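Local coordinates for uncharacterized protein (Pyrococcus horikoshii, PDB 1ZJJ) that probably acts as a magnesium-dependent phosphatase of the haloacid dehalogenase superfamily, its natural substrate not established, at residues B[71-76]-B[183-188]; B[85-90]-B[120-125]; B[149-154]-B[165-170]. All blocks are in the same frame, centred on the assembly; numbering follows the deposited sequence.

Contact 1 (B[71-76]-B[183-188])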
loop_
_atom_site.group_PDB
_atom_site.type_symbol
_atom_site.label_atom_id
_atom_site.label_comp_id
_atom_site.label_asym_id
_atom_site.label_seq_id
_atom_site.Cartn_x
_atom_site.Cartn_y
_atom_site.Cartn_z
ATOM N N LEU B 71 19.491 -3.893 10.934
ATOM C CA LEU B 71 20.456 -4.837 11.445
ATOM C C LEU B 71 19.741 -6.093 11.904
ATOM O O LEU B 71 20.190 -7.211 11.684
ATOM C CB LEU B 71 21.180 -4.189 12.626
ATOM C CG LEU B 71 21.945 -5.207 13.475
ATOM C CD1 LEU B 71 23.213 -5.709 12.780
ATOM C CD2 LEU B 71 22.391 -4.639 14.823
ATOM N N ALA B 72 18.567 -5.952 12.513
ATOM C CA ALA B 72 17.772 -7.110 12.913
ATOM C C ALA B 72 17.386 -7.949 11.690
ATOM O O ALA B 72 17.330 -9.180 11.762
ATOM C CB ALA B 72 16.511 -6.648 13.656
ATOM N N THR B 73 17.114 -7.279 10.572
ATOM C CA THR B 73 16.739 -7.972 9.344
ATOM C C THR B 73 17.913 -8.812 8.836
ATOM O O THR B 73 17.739 -9.975 8.485
ATOM C CB THR B 73 16.288 -6.967 8.250
ATOM O OG1 THR B 73 15.118 -6.268 8.700
ATOM C CG2 THR B 73 15.955 -7.689 6.958
ATOM N N ARG B 74 19.106 -8.222 8.800
ATOM C CA ARG B 74 20.293 -8.952 8.361
ATOM C C ARG B 74 20.511 -10.167 9.259
ATOM O O ARG B 74 20.739 -11.273 8.771
ATOM C CB ARG B 74 21.540 -8.055 8.402
ATOM C CG ARG B 74 22.867 -8.831 8.361
ATOM C CD ARG B 74 24.075 -7.949 7.991
ATOM N NE ARG B 74 24.452 -6.962 9.007
ATOM C CZ ARG B 74 25.042 -7.248 10.169
ATOM N NH1 ARG B 74 25.333 -8.504 10.491
ATOM N NH2 ARG B 74 25.360 -6.274 11.009
ATOM N N LEU B 75 20.439 -9.959 10.573
ATOM C CA LEU B 75 20.635 -11.047 11.531
ATOM C C LEU B 75 19.587 -12.151 11.365
ATOM O O LEU B 75 19.897 -13.340 11.491
ATOM C CB LEU B 75 20.611 -10.504 12.967
ATOM C CG LEU B 75 21.720 -9.499 13.316
ATOM C CD1 LEU B 75 21.543 -9.002 14.738
ATOM C CD2 LEU B 75 23.084 -10.156 13.154
ATOM N N TYR B 76 18.350 -11.759 11.084
ATOM C CA TYR B 76 17.287 -12.737 10.882
ATOM C C TYR B 76 17.587 -13.578 9.634
ATOM O O TYR B 76 17.521 -14.809 9.667
ATOM C CB TYR B 76 15.938 -12.036 10.701
ATOM C CG TYR B 76 14.839 -12.994 10.316
ATOM C CD1 TYR B 76 14.239 -13.820 11.269
ATOM C CD2 TYR B 76 14.460 -13.142 8.982
ATOM C CE1 TYR B 76 13.294 -14.775 10.897
ATOM C CE2 TYR B 76 13.520 -14.091 8.601
ATOM C CZ TYR B 76 12.944 -14.904 9.561
ATOM O OH TYR B 76 12.030 -15.855 9.173
ATOM N N ILE B 183 7.050 -11.246 6.024
ATOM C CA ILE B 183 7.678 -11.601 7.287
ATOM C C ILE B 183 8.165 -10.244 7.796
ATOM O O ILE B 183 9.081 -9.659 7.217
ATOM C CB ILE B 183 8.867 -12.541 7.059
ATOM C CG1 ILE B 183 8.358 -13.893 6.560
ATOM C CG2 ILE B 183 9.658 -12.715 8.339
ATOM C CD1 ILE B 183 9.456 -14.852 6.177
ATOM N N ILE B 184 7.525 -9.722 8.843
ATOM C CA ILE B 184 7.911 -8.421 9.389
ATOM C C ILE B 184 8.919 -8.595 10.514
ATOM O O ILE B 184 8.667 -9.295 11.495
ATOM C CB ILE B 184 6.683 -7.626 9.912
ATOM C CG1 ILE B 184 5.641 -7.465 8.797
ATOM C CG2 ILE B 184 7.128 -6.246 10.397
ATOM C CD1 ILE B 184 6.133 -6.702 7.594
ATOM N N ILE B 185 10.056 -7.930 10.375
ATOM C CA ILE B 185 11.135 -8.049 11.344
ATOM C C ILE B 185 11.023 -7.250 12.645
ATOM O O ILE B 185 11.163 -7.814 13.739
ATOM C CB ILE B 185 12.487 -7.695 10.669
ATOM C CG1 ILE B 185 12.687 -8.561 9.422
ATOM C CG2 ILE B 185 13.641 -7.904 11.649
ATOM C CD1 ILE B 185 12.680 -10.047 9.700
ATOM N N GLY B 186 10.761 -5.950 12.524
ATOM C CA GLY B 186 10.713 -5.078 13.683
ATOM C C GLY B 186 9.572 -5.192 14.674
ATOM O O GLY B 186 8.662 -6.004 14.512
ATOM N N LYS B 187 9.648 -4.368 15.717
ATOM C CA LYS B 187 8.630 -4.320 16.764
ATOM C C LYS B 187 7.265 -4.171 16.104
ATOM O O LYS B 187 7.121 -3.414 15.144
ATOM C CB LYS B 187 8.880 -3.120 17.679
ATOM C CG LYS B 187 10.247 -3.115 18.346
ATOM C CD LYS B 187 10.520 -1.787 19.049
ATOM C CE LYS B 187 10.647 -0.652 18.038
ATOM N NZ LYS B 187 10.858 0.644 18.724
ATOM N N PRO B 188 6.231 -4.834 16.648
ATOM C CA PRO B 188 6.217 -5.709 17.827
ATOM C C PRO B 188 6.412 -7.179 17.481
ATOM O O PRO B 188 5.872 -8.062 18.153
ATOM C CB PRO B 188 4.832 -5.458 18.394
ATOM C CG PRO B 188 4.012 -5.457 17.141
ATOM C CD PRO B 188 4.850 -4.583 16.192
#
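I185 reaches the flank of helix 69-80 just past strand 183-184, and so brings the end of this edge strand of the four-stranded parallel sheet, with the residue after it, against a helix, in the layered alpha/beta build of what is probably the cap domain, as in UmpH-like HAD phosphatases. Its side chain illustrates how one branched residue can serve three helix positions. At the root, CB lies 3.6 Å from T73 OG1. One branch, CG2, meets A72 CB at 3.7 Å, methyl against methyl, and lies equally close to T73 N and OG1. The other branch leaves by CG1, which passes 3.4 Å from T73 OG1, the two side chains crossing at about a right angle. A bend at chi2 (-59°) then turns CD1 toward the next turn of the helix, where it comes within 3.6 Å of Y76 CD2 and almost as near to CG.

The Y76 ring is brought there by its own first torsion, which sets CG opposite the backbone N (chi1 173°) and swings the ring out to I185 CD1 and I183 CG2. I185 CD1 approaches that ring obliquely near its root, while I183 meets its outer half; the tyrosine thus spans I183 of the strand and I185 just beyond it, both of whose CB atoms point to the helix. The contact is van der Waals packing, and T73 OG1 takes part in it, its hydrogen bond going to S69 O one turn back in its own helix. Behind I185 stand I149 of the adjacent strand and P191 of helix 190-199. At the outer end of the tyrosine, I183 CG2 lies 4.0 Å from Y76 OH and 4.1 Å from CE2.

Contact 2 (B[85-90]-B[120-125])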
loop_
_atom_site.group_PDB
_atom_site.type_symbol
_atom_site.label_atom_id
_atom_site.label_comp_id
_atom_site.label_asym_id
_atom_site.label_seq_id
_atom_site.Cartn_x
_atom_site.Cartn_y
_atom_site.Cartn_z
ATOM N N LYS B 85 20.349 -14.037 -3.850
ATOM C CA LYS B 85 20.374 -12.628 -4.226
ATOM C C LYS B 85 19.196 -11.849 -3.658
ATOM O O LYS B 85 18.082 -12.350 -3.567
ATOM C CB LYS B 85 20.448 -12.487 -5.741
ATOM C CG LYS B 85 21.772 -12.953 -6.279
ATOM C CD LYS B 85 21.638 -13.284 -7.738
ATOM C CE LYS B 85 22.502 -12.389 -8.600
ATOM N NZ LYS B 85 22.416 -12.792 -10.024
ATOM N N ILE B 86 19.481 -10.612 -3.275
ATOM C CA ILE B 86 18.515 -9.715 -2.654
ATOM C C ILE B 86 18.152 -8.497 -3.498
ATOM O O ILE B 86 19.018 -7.879 -4.143
ATOM C CB ILE B 86 19.080 -9.173 -1.301
ATOM C CG1 ILE B 86 19.585 -10.343 -0.452
ATOM C CG2 ILE B 86 17.996 -8.354 -0.551
ATOM C CD1 ILE B 86 20.483 -9.937 0.722
ATOM N N PHE B 87 16.872 -8.146 -3.476
ATOM C CA PHE B 87 16.408 -6.944 -4.148
ATOM C C PHE B 87 15.953 -6.073 -2.979
ATOM O O PHE B 87 15.156 -6.509 -2.152
ATOM C CB PHE B 87 15.226 -7.219 -5.068
ATOM C CG PHE B 87 14.713 -5.988 -5.755
ATOM C CD1 PHE B 87 15.493 -5.331 -6.704
ATOM C CD2 PHE B 87 13.470 -5.456 -5.426
ATOM C CE1 PHE B 87 15.043 -4.159 -7.320
ATOM C CE2 PHE B 87 13.007 -4.286 -6.030
ATOM C CZ PHE B 87 13.796 -3.634 -6.981
ATOM N N VAL B 88 16.459 -4.851 -2.904
ATOM C CA VAL B 88 16.111 -3.979 -1.797
ATOM C C VAL B 88 15.329 -2.722 -2.135
ATOM O O VAL B 88 15.602 -2.044 -3.126
ATOM C CB VAL B 88 17.377 -3.522 -1.047
ATOM C CG1 VAL B 88 16.999 -2.596 0.105
ATOM C CG2 VAL B 88 18.149 -4.730 -0.550
ATOM N N ILE B 89 14.352 -2.424 -1.287
ATOM C CA ILE B 89 13.556 -1.211 -1.396
ATOM C C ILE B 89 13.805 -0.552 -0.049
ATOM O O ILE B 89 13.369 -1.061 0.988
ATOM C CB ILE B 89 12.051 -1.495 -1.571
ATOM C CG1 ILE B 89 11.769 -1.896 -3.027
ATOM C CG2 ILE B 89 11.236 -0.251 -1.175
ATOM C CD1 ILE B 89 10.340 -2.357 -3.287
ATOM N N GLY B 90 14.545 0.550 -0.056
ATOM C CA GLY B 90 14.839 1.221 1.195
ATOM C C GLY B 90 15.994 2.190 1.093
ATOM O O GLY B 90 16.513 2.439 0.002
ATOM N N LYS B 120 16.123 -13.993 -4.865
ATOM C CA LYS B 120 15.647 -14.996 -3.912
ATOM C C LYS B 120 14.990 -14.365 -2.676
ATOM O O LYS B 120 14.164 -14.997 -2.011
ATOM C CB LYS B 120 16.808 -15.897 -3.466
ATOM C CG LYS B 120 17.395 -16.769 -4.570
ATOM C CD LYS B 120 16.361 -17.757 -5.095
ATOM C CE LYS B 120 16.910 -18.602 -6.240
ATOM N NZ LYS B 120 17.941 -19.584 -5.792
ATOM N N HIS B 121 15.361 -13.124 -2.377
ATOM C CA HIS B 121 14.817 -12.415 -1.220
ATOM C C HIS B 121 14.514 -10.956 -1.547
ATOM O O HIS B 121 15.335 -10.264 -2.154
ATOM C CB HIS B 121 15.820 -12.451 -0.055
ATOM C CG HIS B 121 16.318 -13.821 0.285
ATOM N ND1 HIS B 121 15.509 -14.799 0.825
ATOM C CD2 HIS B 121 17.547 -14.382 0.161
ATOM C CE1 HIS B 121 16.215 -15.897 1.020
ATOM N NE2 HIS B 121 17.456 -15.670 0.624
ATOM N N VAL B 122 13.334 -10.492 -1.146
ATOM C CA VAL B 122 12.952 -9.101 -1.348
ATOM C C VAL B 122 12.831 -8.473 0.039
ATOM O O VAL B 122 12.060 -8.943 0.874
ATOM C CB VAL B 122 11.608 -8.970 -2.084
ATOM C CG1 VAL B 122 11.224 -7.500 -2.187
ATOM C CG2 VAL B 122 11.714 -9.583 -3.475
ATOM N N VAL B 123 13.619 -7.433 0.290
ATOM C CA VAL B 123 13.619 -6.754 1.584
ATOM C C VAL B 123 13.052 -5.344 1.410
ATOM O O VAL B 123 13.551 -4.551 0.606
ATOM C CB VAL B 123 15.048 -6.692 2.170
ATOM C CG1 VAL B 123 15.040 -5.947 3.496
ATOM C CG2 VAL B 123 15.586 -8.105 2.383
ATOM N N VAL B 124 12.008 -5.040 2.174
ATOM C CA VAL B 124 11.332 -3.756 2.071
ATOM C C VAL B 124 11.357 -2.958 3.362
ATOM O O VAL B 124 10.877 -3.421 4.392
ATOM C CB VAL B 124 9.853 -3.962 1.669
ATOM C CG1 VAL B 124 9.178 -2.621 1.384
ATOM C CG2 VAL B 124 9.769 -4.885 0.462
ATOM N N GLY B 125 11.922 -1.758 3.288
ATOM C CA GLY B 125 11.973 -0.870 4.432
ATOM C C GLY B 125 11.453 0.471 3.950
ATOM O O GLY B 125 10.929 0.568 2.835
#
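Two neighbouring parallel strands of the four-stranded sheet, 86-89 at its edge and 121-124 beside it, meet as K85 to G90 run in step with K120 to G125. Their axes are 4.8 Å apart and 16° from parallel. As in any regular parallel pair, alternate residues, here F87 and I89, each bond to the two residues that flank their partner: F87 N reaches H121 O at 2.9 Å and F87 O receives V123 N at 3.0 Å. I89 repeats the pattern, its N bonded to V123 O and its O to G125 N at 2.8 Å. These four donors come in nearly along the C=O axis. The entry is less regular, because K85 O accepts from both K120 N and H121 N; the latter lies in the carbonyl plane, while the former is tilted 22° from it.

Side chains sort onto two faces. On one, I86 turns CG1 opposite its carbonyl carbon (chi1 -50°), leaving CG2 to meet V123 CG2 at 3.8 Å, diagonally rather than between bridge partners. The other carries I89 and V124, side by side, CG2 to CG1 at 4.0 Å, and F87, whose ring has V122 CG1 at its edge, near the ring plane. G90 follows the strand with backbone angles that in themselves call for glycine.

The H121 ring is held at both nitrogens, ND1 by T147 OG1 and NE2 by D82 O. Helices 69-80 and 92-101 cover the face of I86, V88 and V123, helix 132-143 packs on I89 and V122, and strand 147-150 continues the sheet beyond strand 121-124.

Contact 3 (B[149-154]-B[165-170])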
loop_
_atom_site.group_PDB
_atom_site.type_symbol
_atom_site.label_atom_id
_atom_site.label_comp_id
_atom_site.label_asym_id
_atom_site.label_seq_id
_atom_site.Cartn_x
_atom_site.Cartn_y
_atom_site.Cartn_z
ATOM N N ILE B 149 10.181 -9.868 2.814
ATOM C CA ILE B 149 10.611 -9.424 4.145
ATOM C C ILE B 149 10.420 -7.920 4.354
ATOM O O ILE B 149 10.882 -7.108 3.548
ATOM C CB ILE B 149 12.110 -9.732 4.369
ATOM C CG1 ILE B 149 12.370 -11.221 4.159
ATOM C CG2 ILE B 149 12.534 -9.305 5.778
ATOM C CD1 ILE B 149 13.828 -11.545 3.864
ATOM N N GLY B 150 9.748 -7.556 5.441
ATOM C CA GLY B 150 9.526 -6.152 5.745
ATOM C C GLY B 150 10.315 -5.775 6.985
ATOM O O GLY B 150 10.275 -6.496 7.973
ATOM N N THR B 151 11.035 -4.655 6.952
ATOM C CA THR B 151 11.824 -4.271 8.117
ATOM C C THR B 151 10.987 -3.943 9.348
ATOM O O THR B 151 11.351 -4.318 10.457
ATOM C CB THR B 151 12.757 -3.063 7.823
ATOM O OG1 THR B 151 11.977 -1.923 7.445
ATOM C CG2 THR B 151 13.738 -3.409 6.710
ATOM N N ASN B 152 9.870 -3.253 9.156
ATOM C CA ASN B 152 9.013 -2.879 10.275
ATOM C C ASN B 152 7.597 -2.589 9.800
ATOM O O ASN B 152 7.378 -2.253 8.639
ATOM C CB ASN B 152 9.597 -1.667 11.002
ATOM C CG ASN B 152 9.837 -0.501 10.084
ATOM O OD1 ASN B 152 10.665 -0.574 9.180
ATOM N ND2 ASN B 152 9.110 0.585 10.305
ATOM N N PRO B 153 6.612 -2.709 10.704
ATOM C CA PRO B 153 5.191 -2.486 10.424
ATOM C C PRO B 153 4.646 -1.062 10.487
ATOM O O PRO B 153 3.545 -0.818 10.013
ATOM C CB PRO B 153 4.516 -3.385 11.448
ATOM C CG PRO B 153 5.396 -3.169 12.648
ATOM C CD PRO B 153 6.791 -3.263 12.060
ATOM N N ASP B 154 5.404 -0.131 11.060
ATOM C CA ASP B 154 4.933 1.244 11.207
ATOM C C ASP B 154 4.199 1.818 10.002
ATOM O O ASP B 154 4.765 1.992 8.924
ATOM C CB ASP B 154 6.098 2.158 11.570
ATOM C CG ASP B 154 6.841 1.691 12.807
ATOM O OD1 ASP B 154 6.724 2.344 13.867
ATOM O OD2 ASP B 154 7.540 0.665 12.717
ATOM N N PRO B 165 4.118 8.631 5.220
ATOM C CA PRO B 165 3.914 7.188 5.053
ATOM C C PRO B 165 5.121 6.433 5.582
ATOM O O PRO B 165 6.263 6.821 5.323
ATOM C CB PRO B 165 3.779 7.024 3.539
ATOM C CG PRO B 165 3.223 8.312 3.097
ATOM C CD PRO B 165 3.976 9.325 3.925
ATOM N N GLY B 166 4.867 5.351 6.313
ATOM C CA GLY B 166 5.952 4.557 6.860
ATOM C C GLY B 166 6.198 3.271 6.086
ATOM O O GLY B 166 5.547 3.003 5.078
ATOM N N ALA B 167 7.139 2.463 6.563
ATOM C CA ALA B 167 7.464 1.215 5.888
ATOM C C ALA B 167 6.224 0.331 5.748
ATOM O O ALA B 167 6.025 -0.312 4.719
ATOM C CB ALA B 167 8.558 0.476 6.656
ATOM N N GLY B 168 5.389 0.320 6.783
ATOM C CA GLY B 168 4.187 -0.496 6.761
ATOM C C GLY B 168 3.273 -0.152 5.599
ATOM O O GLY B 168 2.546 -1.004 5.084
ATOM N N SER B 169 3.323 1.111 5.195
ATOM C CA SER B 169 2.524 1.631 4.092
ATOM C C SER B 169 2.995 0.992 2.793
ATOM O O SER B 169 2.191 0.573 1.962
ATOM C CB SER B 169 2.699 3.158 4.006
ATOM O OG SER B 169 2.193 3.676 2.790
ATOM N N ILE B 170 4.312 0.929 2.631
ATOM C CA ILE B 170 4.904 0.350 1.431
ATOM C C ILE B 170 4.704 -1.159 1.430
ATOM O O ILE B 170 4.340 -1.755 0.411
ATOM C CB ILE B 170 6.408 0.688 1.360
ATOM C CG1 ILE B 170 6.577 2.206 1.399
ATOM C CG2 ILE B 170 7.026 0.108 0.085
ATOM C CD1 ILE B 170 8.014 2.691 1.427
HETATM O O HOH W 1 9.068 3.602 8.920
#
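N152 and A167 meet where the loop after strand 147-150 presses on the first turn of helix 167-178. The packing is closest at the backbone of G168. D154 O takes a hydrogen bond from G168 N at 2.8 Å, the donor standing 46° above the carbonyl plane, and P153 O lies 3.3 Å from G168 CA in a CA-H...O contact. A CB on G168 would run into both carbonyl oxygens, and one on G166, the N-cap residue, would strike D154 O; glycine at both places lets the chains approach this far.

Beside this, the N152 amide lies alongside the A167 methyl, OD1 at 3.5 Å from CB. CG sits between the backbone N and the carbonyl carbon (chi1 55°), which sets the amide between T151 OG1, donating to OD1 in the carbonyl plane at 2.6 Å, and D154 OD2, which ND2 meets from above the carboxylate plane at 2.9 Å. N152 O, buried 3.6 Å from A167 CB, has no polar partner. A leucine in place of N152 would probably leave T151 OG1 without this acceptor and D154 OD2 with N41 ND2 but one donor fewer, freer to turn.

The loose side is bridged by water, which accepts from A167 N at 3.3 Å and only weakly from N152 ND2. S169 OG is bonded to A173 O of the second subunit. The D154 side chain is about 7 Å from the bound magnesium ion, consistent with a cap loop of a HAD phosphatase lying over the active site.

All three contacts draw on one parallel sheet, ordered 86-89, 121-124, 147-150 and 183-184, with centres 11 to 13 Å apart. Contact 2 joins its first two strands. The third strand runs into contact 3 and is probably hydrogen-bonded on both flanks: I149 O to V124 N (2.7 Å) of contact 2, and G150 O to I185 N (2.8 Å) of contact 1. Helix 69-80 ties contact 1 to contact 2 through T73 CG2 and V123 CG1, 4.0 Å apart. The magnesium ion is bound by D7, D9 and D210; D154 of contact 3 lies near but not bound to it, while K187 in the 183-188 segment forms a salt bridge with D7.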